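Local coordinates for sugar fermentation stimulation protein homolog (Pyrococcus furiosus, PDB 4DA2) that probably binds DNA, joining an OB fold to a PD-(D/E)xK nuclease-like domain that holds calcium ions in this structure, at residues 4-9 and 218-223; 8-13 and 52-57; 66-71 and 78-83. The protein carries 1 engineered substitution. All coordinates share one frame; numbering follows the deposited sequence.

Interaction 1: 4-9 and 218-223; sequences LMEVSP and SGEIIY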
loop_
_atom_site.group_PDB
_atom_site.type_symbol
_atom_site.label_atom_id
_atom_site.label_comp_id
_atom_site.label_asym_id
_atom_site.label_seq_id
_atom_site.Cartn_x
_atom_site.Cartn_y
_atom_site.Cartn_z
ATOM N N LEU A 4 13.100 -5.586 -5.782
ATOM C CA LEU A 4 12.481 -4.633 -6.699
ATOM C C LEU A 4 13.293 -3.368 -6.856
ATOM O O LEU A 4 13.397 -2.825 -7.960
ATOM C CB LEU A 4 11.087 -4.209 -6.217
ATOM C CG LEU A 4 9.958 -5.220 -6.195
ATOM C CD1 LEU A 4 8.681 -4.571 -5.700
ATOM C CD2 LEU A 4 9.759 -5.869 -7.581
ATOM N N MET A 5 13.800 -2.857 -5.730
ATOM C CA MET A 5 14.426 -1.544 -5.677
ATOM C C MET A 5 15.109 -1.371 -4.302
ATOM O O MET A 5 15.013 -2.244 -3.452
ATOM C CB MET A 5 13.400 -0.416 -5.872
ATOM C CG MET A 5 12.155 -0.504 -4.976
ATOM S SD MET A 5 10.998 0.869 -5.167
ATOM C CE MET A 5 11.934 2.250 -4.512
ATOM N N GLU A 6 15.759 -0.228 -4.133
ATOM C CA GLU A 6 16.481 0.107 -2.913
ATOM C C GLU A 6 16.164 1.529 -2.511
ATOM O O GLU A 6 16.041 2.416 -3.361
ATOM C CB GLU A 6 17.986 -0.033 -3.138
ATOM C CG GLU A 6 18.432 -1.426 -3.512
ATOM C CD GLU A 6 19.864 -1.480 -4.006
ATOM O OE1 GLU A 6 20.424 -0.424 -4.399
ATOM O OE2 GLU A 6 20.418 -2.590 -4.011
ATOM N N VAL A 7 16.048 1.742 -1.206
ATOM C CA VAL A 7 15.872 3.068 -0.647
ATOM C C VAL A 7 17.149 3.432 0.104
ATOM O O VAL A 7 17.596 2.696 0.979
ATOM C CB VAL A 7 14.668 3.094 0.310
ATOM C CG1 VAL A 7 14.592 4.417 1.078
ATOM C CG2 VAL A 7 13.385 2.834 -0.461
ATOM N N SER A 8 17.726 4.571 -0.255
ATOM C CA SER A 8 18.951 5.070 0.368
ATOM C C SER A 8 18.881 6.612 0.493
ATOM O O SER A 8 18.417 7.274 -0.437
ATOM C CB SER A 8 20.138 4.674 -0.525
ATOM O OG SER A 8 21.355 4.890 0.154
ATOM N N PRO A 9 19.290 7.183 1.645
ATOM C CA PRO A 9 19.680 6.517 2.893
ATOM C C PRO A 9 18.475 6.167 3.774
ATOM O O PRO A 9 17.408 6.770 3.643
ATOM C CB PRO A 9 20.525 7.582 3.602
ATOM C CG PRO A 9 19.988 8.861 3.129
ATOM C CD PRO A 9 19.459 8.648 1.733
ATOM N N SER A 218 18.841 -3.106 5.197
ATOM C CA SER A 218 19.691 -2.575 4.137
ATOM C C SER A 218 19.020 -1.542 3.196
ATOM O O SER A 218 19.690 -0.878 2.418
ATOM C CB SER A 218 20.213 -3.741 3.286
ATOM O OG SER A 218 19.133 -4.304 2.524
ATOM N N GLY A 219 17.701 -1.421 3.244
ATOM C CA GLY A 219 16.995 -0.544 2.313
ATOM C C GLY A 219 16.436 -1.281 1.105
ATOM O O GLY A 219 15.662 -0.701 0.341
ATOM N N GLU A 220 16.793 -2.557 0.943
ATOM C CA GLU A 220 16.308 -3.338 -0.208
ATOM C C GLU A 220 14.839 -3.684 -0.057
ATOM O O GLU A 220 14.413 -4.158 0.997
ATOM C CB GLU A 220 17.111 -4.626 -0.374
ATOM C CG GLU A 220 18.525 -4.366 -0.870
ATOM C CD GLU A 220 19.420 -5.559 -0.673
ATOM O OE1 GLU A 220 19.654 -5.930 0.503
ATOM O OE2 GLU A 220 19.880 -6.122 -1.690
ATOM N N ILE A 221 14.075 -3.457 -1.118
ATOM C CA ILE A 221 12.645 -3.756 -1.088
ATOM C C ILE A 221 12.432 -5.090 -1.800
ATOM O O ILE A 221 12.880 -5.299 -2.932
ATOM C CB ILE A 221 11.786 -2.620 -1.684
ATOM C CG1 ILE A 221 11.804 -1.394 -0.748
ATOM C CG2 ILE A 221 10.320 -3.095 -1.955
ATOM C CD1 ILE A 221 10.851 -0.294 -1.160
ATOM N N ILE A 222 11.779 -5.995 -1.092
ATOM C CA ILE A 222 11.676 -7.395 -1.509
ATOM C C ILE A 222 10.225 -7.739 -1.870
ATOM O O ILE A 222 9.295 -7.520 -1.085
ATOM C CB ILE A 222 12.204 -8.355 -0.383
ATOM C CG1 ILE A 222 13.645 -8.001 0.035
ATOM C CG2 ILE A 222 12.120 -9.826 -0.805
ATOM C CD1 ILE A 222 14.614 -7.860 -1.136
ATOM N N TYR A 223 10.040 -8.334 -3.048
ATOM C CA TYR A 223 8.723 -8.762 -3.468
ATOM C C TYR A 223 8.677 -10.263 -3.242
ATOM O O TYR A 223 9.452 -10.994 -3.857
ATOM C CB TYR A 223 8.512 -8.394 -4.957
ATOM C CG TYR A 223 7.294 -9.042 -5.596
ATOM C CD1 TYR A 223 6.029 -9.018 -4.963
ATOM C CD2 TYR A 223 7.399 -9.694 -6.827
ATOM C CE1 TYR A 223 4.919 -9.617 -5.549
ATOM C CE2 TYR A 223 6.275 -10.296 -7.424
ATOM C CZ TYR A 223 5.048 -10.252 -6.774
ATOM O OH TYR A 223 3.946 -10.853 -7.354
HETATM O O HOH W 1 19.834 1.892 2.320
#
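Residues 4-6 and 220-223 pair as antiparallel strands at an edge of the larger mixed sheet, in the PD-(D/E)xK part of the protein. L4 N gives a nearly straight bond to I221 O, and I221 N bonds M5 O. V7 N then bonds G219 O (2.9 Å). G219 has a positive phi of 97°, and a side chain there would run into V7 O. On one face, M5 CG lies alongside I221 CB (3.9 Å), placed there by a chi1 of 50° that sets CG between its backbone N and carbonyl carbon. Past the strand end, V7 CG2 meets I221 CD1. L4 CG packs on Y223 CB at 3.7 Å. L83 of helix 81-93 packs on both M5 and I221. On the other face E6 and E220 run side by side, CG to CG at 4.0 Å. K3, just outside segment 4-9, forms salt bridges with both carboxylates, which probably offsets their like charge. E220 OE1 also takes a bond from S218 OG. With an alanine for E220, the S218 hydroxyl would probably lose this acceptor and K3 one of its two carboxylates. One water donates to V7 O (2.7 Å) and to S218 O (2.8 Å).

Interaction 2: 8-13 and 52-57; sequences SPLFPC and IGYCTP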
loop_
_atom_site.group_PDB
_atom_site.type_symbol
_atom_site.label_atom_id
_atom_site.label_comp_id
_atom_site.label_asym_id
_atom_site.label_seq_id
_atom_site.Cartn_x
_atom_site.Cartn_y
_atom_site.Cartn_z
ATOM N N SER A 8 17.726 4.571 -0.255
ATOM C CA SER A 8 18.951 5.070 0.368
ATOM C C SER A 8 18.881 6.612 0.493
ATOM O O SER A 8 18.417 7.274 -0.437
ATOM C CB SER A 8 20.138 4.674 -0.525
ATOM O OG SER A 8 21.355 4.890 0.154
ATOM N N PRO A 9 19.290 7.183 1.645
ATOM C CA PRO A 9 19.680 6.517 2.893
ATOM C C PRO A 9 18.475 6.167 3.774
ATOM O O PRO A 9 17.408 6.770 3.643
ATOM C CB PRO A 9 20.525 7.582 3.602
ATOM C CG PRO A 9 19.988 8.861 3.129
ATOM C CD PRO A 9 19.459 8.648 1.733
ATOM N N LEU A 10 18.674 5.229 4.689
ATOM C CA LEU A 10 17.634 4.766 5.572
ATOM C C LEU A 10 18.099 5.034 6.998
ATOM O O LEU A 10 19.177 4.586 7.390
ATOM C CB LEU A 10 17.364 3.273 5.316
ATOM C CG LEU A 10 16.024 2.716 5.779
ATOM C CD1 LEU A 10 14.868 3.486 5.144
ATOM C CD2 LEU A 10 15.947 1.203 5.477
ATOM N N PHE A 11 17.322 5.806 7.757
ATOM C CA PHE A 11 17.686 6.138 9.143
ATOM C C PHE A 11 16.763 5.465 10.162
ATOM O O PHE A 11 15.564 5.725 10.155
ATOM C CB PHE A 11 17.666 7.667 9.365
ATOM C CG PHE A 11 18.606 8.433 8.468
ATOM C CD1 PHE A 11 19.964 8.107 8.412
ATOM C CD2 PHE A 11 18.141 9.497 7.697
ATOM C CE1 PHE A 11 20.842 8.817 7.586
ATOM C CE2 PHE A 11 19.013 10.211 6.866
ATOM C CZ PHE A 11 20.363 9.870 6.814
ATOM N N PRO A 12 17.315 4.599 11.044
ATOM C CA PRO A 12 16.488 4.134 12.161
ATOM C C PRO A 12 16.132 5.337 13.041
ATOM O O PRO A 12 16.910 6.293 13.125
ATOM C CB PRO A 12 17.407 3.158 12.921
ATOM C CG PRO A 12 18.787 3.491 12.476
ATOM C CD PRO A 12 18.687 4.060 11.092
ATOM N N CYS A 13 14.955 5.296 13.650
ATOM C CA CYS A 13 14.485 6.377 14.503
ATOM C C CYS A 13 13.579 5.771 15.561
ATOM O O CYS A 13 13.170 4.601 15.441
ATOM C CB CYS A 13 13.743 7.437 13.667
ATOM S SG CYS A 13 12.164 6.864 12.968
ATOM N N ILE A 52 10.623 1.317 16.998
ATOM C CA ILE A 52 11.627 1.694 16.023
ATOM C C ILE A 52 10.997 1.868 14.644
ATOM O O ILE A 52 10.365 0.947 14.140
ATOM C CB ILE A 52 12.752 0.648 15.954
ATOM C CG1 ILE A 52 13.347 0.385 17.357
ATOM C CG2 ILE A 52 13.816 1.078 14.948
ATOM C CD1 ILE A 52 13.836 1.660 18.100
ATOM N N GLY A 53 11.163 3.057 14.064
ATOM C CA GLY A 53 10.762 3.331 12.675
ATOM C C GLY A 53 11.994 3.523 11.812
ATOM O O GLY A 53 13.124 3.467 12.299
ATOM N N TYR A 54 11.763 3.738 10.522
ATOM C CA TYR A 54 12.812 3.992 9.546
ATOM C C TYR A 54 12.386 5.174 8.710
ATOM O O TYR A 54 11.259 5.203 8.209
ATOM C CB TYR A 54 13.092 2.746 8.694
ATOM C CG TYR A 54 13.766 1.721 9.534
ATOM C CD1 TYR A 54 15.153 1.650 9.612
ATOM C CD2 TYR A 54 13.005 0.869 10.338
ATOM C CE1 TYR A 54 15.764 0.683 10.464
ATOM C CE2 TYR A 54 13.586 -0.063 11.152
ATOM C CZ TYR A 54 14.941 -0.158 11.221
ATOM O OH TYR A 54 15.416 -1.112 12.102
ATOM N N CYS A 55 13.275 6.183 8.612
ATOM C CA CYS A 55 13.006 7.411 7.870
ATOM C C CYS A 55 13.965 7.551 6.681
ATOM O O CYS A 55 15.017 6.926 6.673
ATOM C CB CYS A 55 13.183 8.648 8.774
ATOM S SG CYS A 55 11.816 8.942 9.875
ATOM N N THR A 56 13.567 8.326 5.680
ATOM C CA THR A 56 14.477 8.754 4.619
ATOM C C THR A 56 14.326 10.265 4.404
ATOM O O THR A 56 13.252 10.814 4.663
ATOM C CB THR A 56 14.253 7.965 3.307
ATOM O OG1 THR A 56 15.408 8.121 2.471
ATOM C CG2 THR A 56 12.993 8.422 2.560
ATOM N N PRO A 57 15.413 10.956 3.958
ATOM C CA PRO A 57 15.309 12.410 3.809
ATOM C C PRO A 57 14.373 12.746 2.672
ATOM O O PRO A 57 14.151 11.915 1.798
ATOM C CB PRO A 57 16.744 12.846 3.456
ATOM C CG PRO A 57 17.611 11.737 3.923
ATOM C CD PRO A 57 16.793 10.492 3.714
#
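T56 OG1 donates to P9 O at 2.7 Å, in the carbonyl plane, and ties the loop just before strand 11-18 to strand 52-57. The hydroxyl gets there because OG1 stands anti to the T56 backbone N (chi1 -162°). F11 and C55 follow as an antiparallel hydrogen-bonded pair: F11 N reaches C55 O at 2.8 Å in a nearly straight bond, and C55 N returns to F11 O. C13 and G53 form the next hydrogen-bonded pair. Its two bonds are more bent.

Between these pairs, P12 faces Y54 in a non-hydrogen-bonded position. P12 CB touches Y54 CE1 at 3.9 Å. L10 CD1 also rests on Y54 CB. The opposite face carries C13 and C55. Their sulfurs meet at 3.7 Å, a van der Waals contact and not a disulfide. C13 SG is tucked between its own backbone N and carbonyl carbon (chi1 68°), which lays it against G53 C at 3.5 Å. A side chain on G53 would press on this sulfur.

The two strands belong to the curled sheet of the N-terminal OB fold. Near P9 and P57, prolines and an aromatic ring meet. P9, which follows a cis peptide bond, places CG 3.6 Å from P57 CD. F11 CE2 touches P57 CG, the two side chains crossing at about a right angle.

Farther out, strand 65-72 flanks strand 52-57 and bonds it through the backbones of Y54 and T56. V26 and I28 of strand 23-28 pack on C13. L10 and Y54 both touch I76 of strand 75-78, and Y54 also meets L217.

Interaction 3: 66-71 and 78-83; sequences ILLGFE and IIDTRL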
loop_
_atom_site.group_PDB
_atom_site.type_symbol
_atom_site.label_atom_id
_atom_site.label_comp_id
_atom_site.label_asym_id
_atom_site.label_seq_id
_atom_site.Cartn_x
_atom_site.Cartn_y
_atom_site.Cartn_z
ATOM N N ILE A 66 10.719 11.544 5.707
ATOM C CA ILE A 66 9.531 10.716 5.517
ATOM C C ILE A 66 9.671 9.484 6.415
ATOM O O ILE A 66 10.717 8.809 6.405
ATOM C CB ILE A 66 9.390 10.283 4.045
ATOM C CG1 ILE A 66 9.400 11.501 3.123
ATOM C CG2 ILE A 66 8.098 9.500 3.821
ATOM C CD1 ILE A 66 9.716 11.141 1.717
ATOM N N LEU A 67 8.640 9.214 7.222
ATOM C CA LEU A 67 8.608 7.970 7.996
ATOM C C LEU A 67 8.099 6.846 7.077
ATOM O O LEU A 67 6.898 6.785 6.766
ATOM C CB LEU A 67 7.696 8.135 9.215
ATOM C CG LEU A 67 7.421 6.942 10.138
ATOM C CD1 LEU A 67 8.738 6.377 10.691
ATOM C CD2 LEU A 67 6.489 7.407 11.252
ATOM N N LEU A 68 9.005 5.988 6.607
ATOM C CA LEU A 68 8.656 4.990 5.591
ATOM C C LEU A 68 8.008 3.735 6.128
ATOM O O LEU A 68 7.233 3.090 5.417
ATOM C CB LEU A 68 9.870 4.565 4.770
ATOM C CG LEU A 68 10.607 5.661 4.005
ATOM C CD1 LEU A 68 11.817 5.014 3.425
ATOM C CD2 LEU A 68 9.695 6.276 2.928
ATOM N N GLY A 69 8.383 3.369 7.347
ATOM C CA GLY A 69 7.997 2.121 7.944
ATOM C C GLY A 69 8.463 1.887 9.369
ATOM O O GLY A 69 9.075 2.751 9.998
ATOM N N PHE A 70 8.186 0.679 9.857
ATOM C CA PHE A 70 8.502 0.290 11.213
ATOM C C PHE A 70 9.173 -1.081 11.256
ATOM O O PHE A 70 8.966 -1.940 10.393
ATOM C CB PHE A 70 7.225 0.247 12.061
ATOM C CG PHE A 70 6.667 1.608 12.395
ATOM C CD1 PHE A 70 6.970 2.197 13.620
ATOM C CD2 PHE A 70 5.837 2.295 11.503
ATOM C CE1 PHE A 70 6.470 3.459 13.956
ATOM C CE2 PHE A 70 5.319 3.567 11.840
ATOM C CZ PHE A 70 5.636 4.134 13.067
ATOM N N GLU A 71 9.955 -1.290 12.303
ATOM C CA GLU A 71 10.593 -2.574 12.509
ATOM C C GLU A 71 9.480 -3.566 12.728
ATOM O O GLU A 71 8.514 -3.293 13.452
ATOM C CB GLU A 71 11.520 -2.498 13.749
ATOM C CG GLU A 71 12.305 -3.791 14.058
ATOM C CD GLU A 71 11.483 -4.895 14.737
ATOM O OE1 GLU A 71 10.452 -4.581 15.382
ATOM O OE2 GLU A 71 11.886 -6.089 14.625
ATOM N N ILE A 78 6.343 -1.594 5.420
ATOM C CA ILE A 78 6.328 -0.315 4.714
ATOM C C ILE A 78 4.934 0.278 4.879
ATOM O O ILE A 78 3.947 -0.229 4.299
ATOM C CB ILE A 78 6.684 -0.467 3.212
ATOM C CG1 ILE A 78 8.099 -1.062 3.047
ATOM C CG2 ILE A 78 6.540 0.908 2.530
ATOM C CD1 ILE A 78 8.481 -1.487 1.599
ATOM N N ILE A 79 4.867 1.371 5.619
ATOM C CA ILE A 79 3.600 2.116 5.756
ATOM C C ILE A 79 3.359 3.218 4.744
ATOM O O ILE A 79 2.203 3.624 4.549
ATOM C CB ILE A 79 3.432 2.693 7.183
ATOM C CG1 ILE A 79 4.454 3.791 7.464
ATOM C CG2 ILE A 79 3.469 1.549 8.206
ATOM C CD1 ILE A 79 3.897 4.944 8.321
ATOM N N ASP A 80 4.427 3.700 4.093
ATOM C CA ASP A 80 4.322 4.839 3.179
ATOM C C ASP A 80 3.664 4.396 1.873
ATOM O O ASP A 80 4.189 3.531 1.157
ATOM C CB ASP A 80 5.704 5.451 2.899
ATOM C CG ASP A 80 5.623 6.741 2.068
ATOM O OD1 ASP A 80 5.594 7.841 2.658
ATOM O OD2 ASP A 80 5.615 6.646 0.819
ATOM N N THR A 81 2.520 4.989 1.562
ATOM C CA THR A 81 1.769 4.566 0.367
ATOM C C THR A 81 2.446 4.973 -0.947
ATOM O O THR A 81 2.266 4.298 -1.969
ATOM C CB THR A 81 0.294 5.023 0.400
ATOM O OG1 THR A 81 0.237 6.457 0.372
ATOM C CG2 THR A 81 -0.411 4.475 1.640
ATOM N N ARG A 82 3.225 6.055 -0.912
ATOM C CA ARG A 82 4.030 6.463 -2.054
ATOM C C ARG A 82 5.107 5.433 -2.397
ATOM O O ARG A 82 5.274 5.094 -3.587
ATOM C CB ARG A 82 4.675 7.834 -1.858
ATOM C CG ARG A 82 3.739 9.001 -1.888
ATOM C CD ARG A 82 4.516 10.265 -1.556
ATOM N NE ARG A 82 3.706 11.475 -1.652
ATOM C CZ ARG A 82 4.017 12.633 -1.074
ATOM N NH1 ARG A 82 5.118 12.739 -0.336
ATOM N NH2 ARG A 82 3.219 13.685 -1.227
ATOM N N LEU A 83 5.806 4.920 -1.380
ATOM C CA LEU A 83 6.810 3.907 -1.565
ATOM C C LEU A 83 6.139 2.620 -2.058
ATOM O O LEU A 83 6.642 1.976 -2.976
ATOM C CB LEU A 83 7.586 3.643 -0.261
ATOM C CG LEU A 83 8.742 2.649 -0.340
ATOM C CD1 LEU A 83 9.652 2.842 -1.564
ATOM C CD2 LEU A 83 9.591 2.679 0.960
HETATM O O HOH W 2 4.861 7.559 5.218
#
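I66 points its CG2 methyl at the D80 carboxylate, with OD1 3.2 Å away. The next residue, L67, is tied to the same carboxylate through water: one molecule donates to L67 O and to D80 OD1. OD1 also has a weak bond with T38 OG1.

L68 comes next. Its carbonyl oxygen takes two backbone donors, a weak bond from I79 N at 2.9 Å and one from D80 N at 3.2 Å. The D80 donor lies above the carbonyl plane. In the L68 side chain, CD2 lies near D80 CB, and CD1 meets L83 CD2 at 4.1 Å, the two leucines crossing at about a right angle.

L68 and G69 together form a classic beta bulge opposite Y54, within strand 65-72 of the OB-fold sheet. G69 faces I78 as a non-hydrogen-bonded antiparallel pair. Their CA atoms are 4.4 Å apart, and a side chain on G69 would be tight against I78 CA. I79 CG1 comes within 3.9 Å of G69 CA. CG1 is held between the I79 backbone N and carbonyl carbon (chi1 68°), and this sends the chain on toward L67 and F70.

F70 receives I79 CD1 at the edge of its ring, CE2 being 4.0 Å from that methyl. The ring of F46 also meets F70, with planes about 20° apart.

Across from this strand, D80 is the N-cap of helix 81-93. I78 O, just before it, takes a hydrogen bond from Q84 NE2 of that helix. L83 N donates to D80 OD2 at 2.8 Å, on the lone pair turned away from OD1.

Interactions 1 and 2 start from the same N-terminal run and share S8 and P9. Strand 2-6 joins the large sheet, and strand 11-18 then enters the OB sheet. Interaction 3 follows interaction 2 along the chain, and interaction 1 spans both, since its second strand comes near the C-terminus. Interactions 2 and 3 share the OB sheet, where strands 52-57 and 65-72 are neighbours, and their centres are about 9 Å apart. Interaction 1 lies about 12 Å from each, centre to centre. I221 CD1 meets I78 CD1, an apolar contact between the PD-(D/E)xK part and the OB fold. V7 CG1 meets L68 CD1 and so ties the N-terminal segment to the OB sheet.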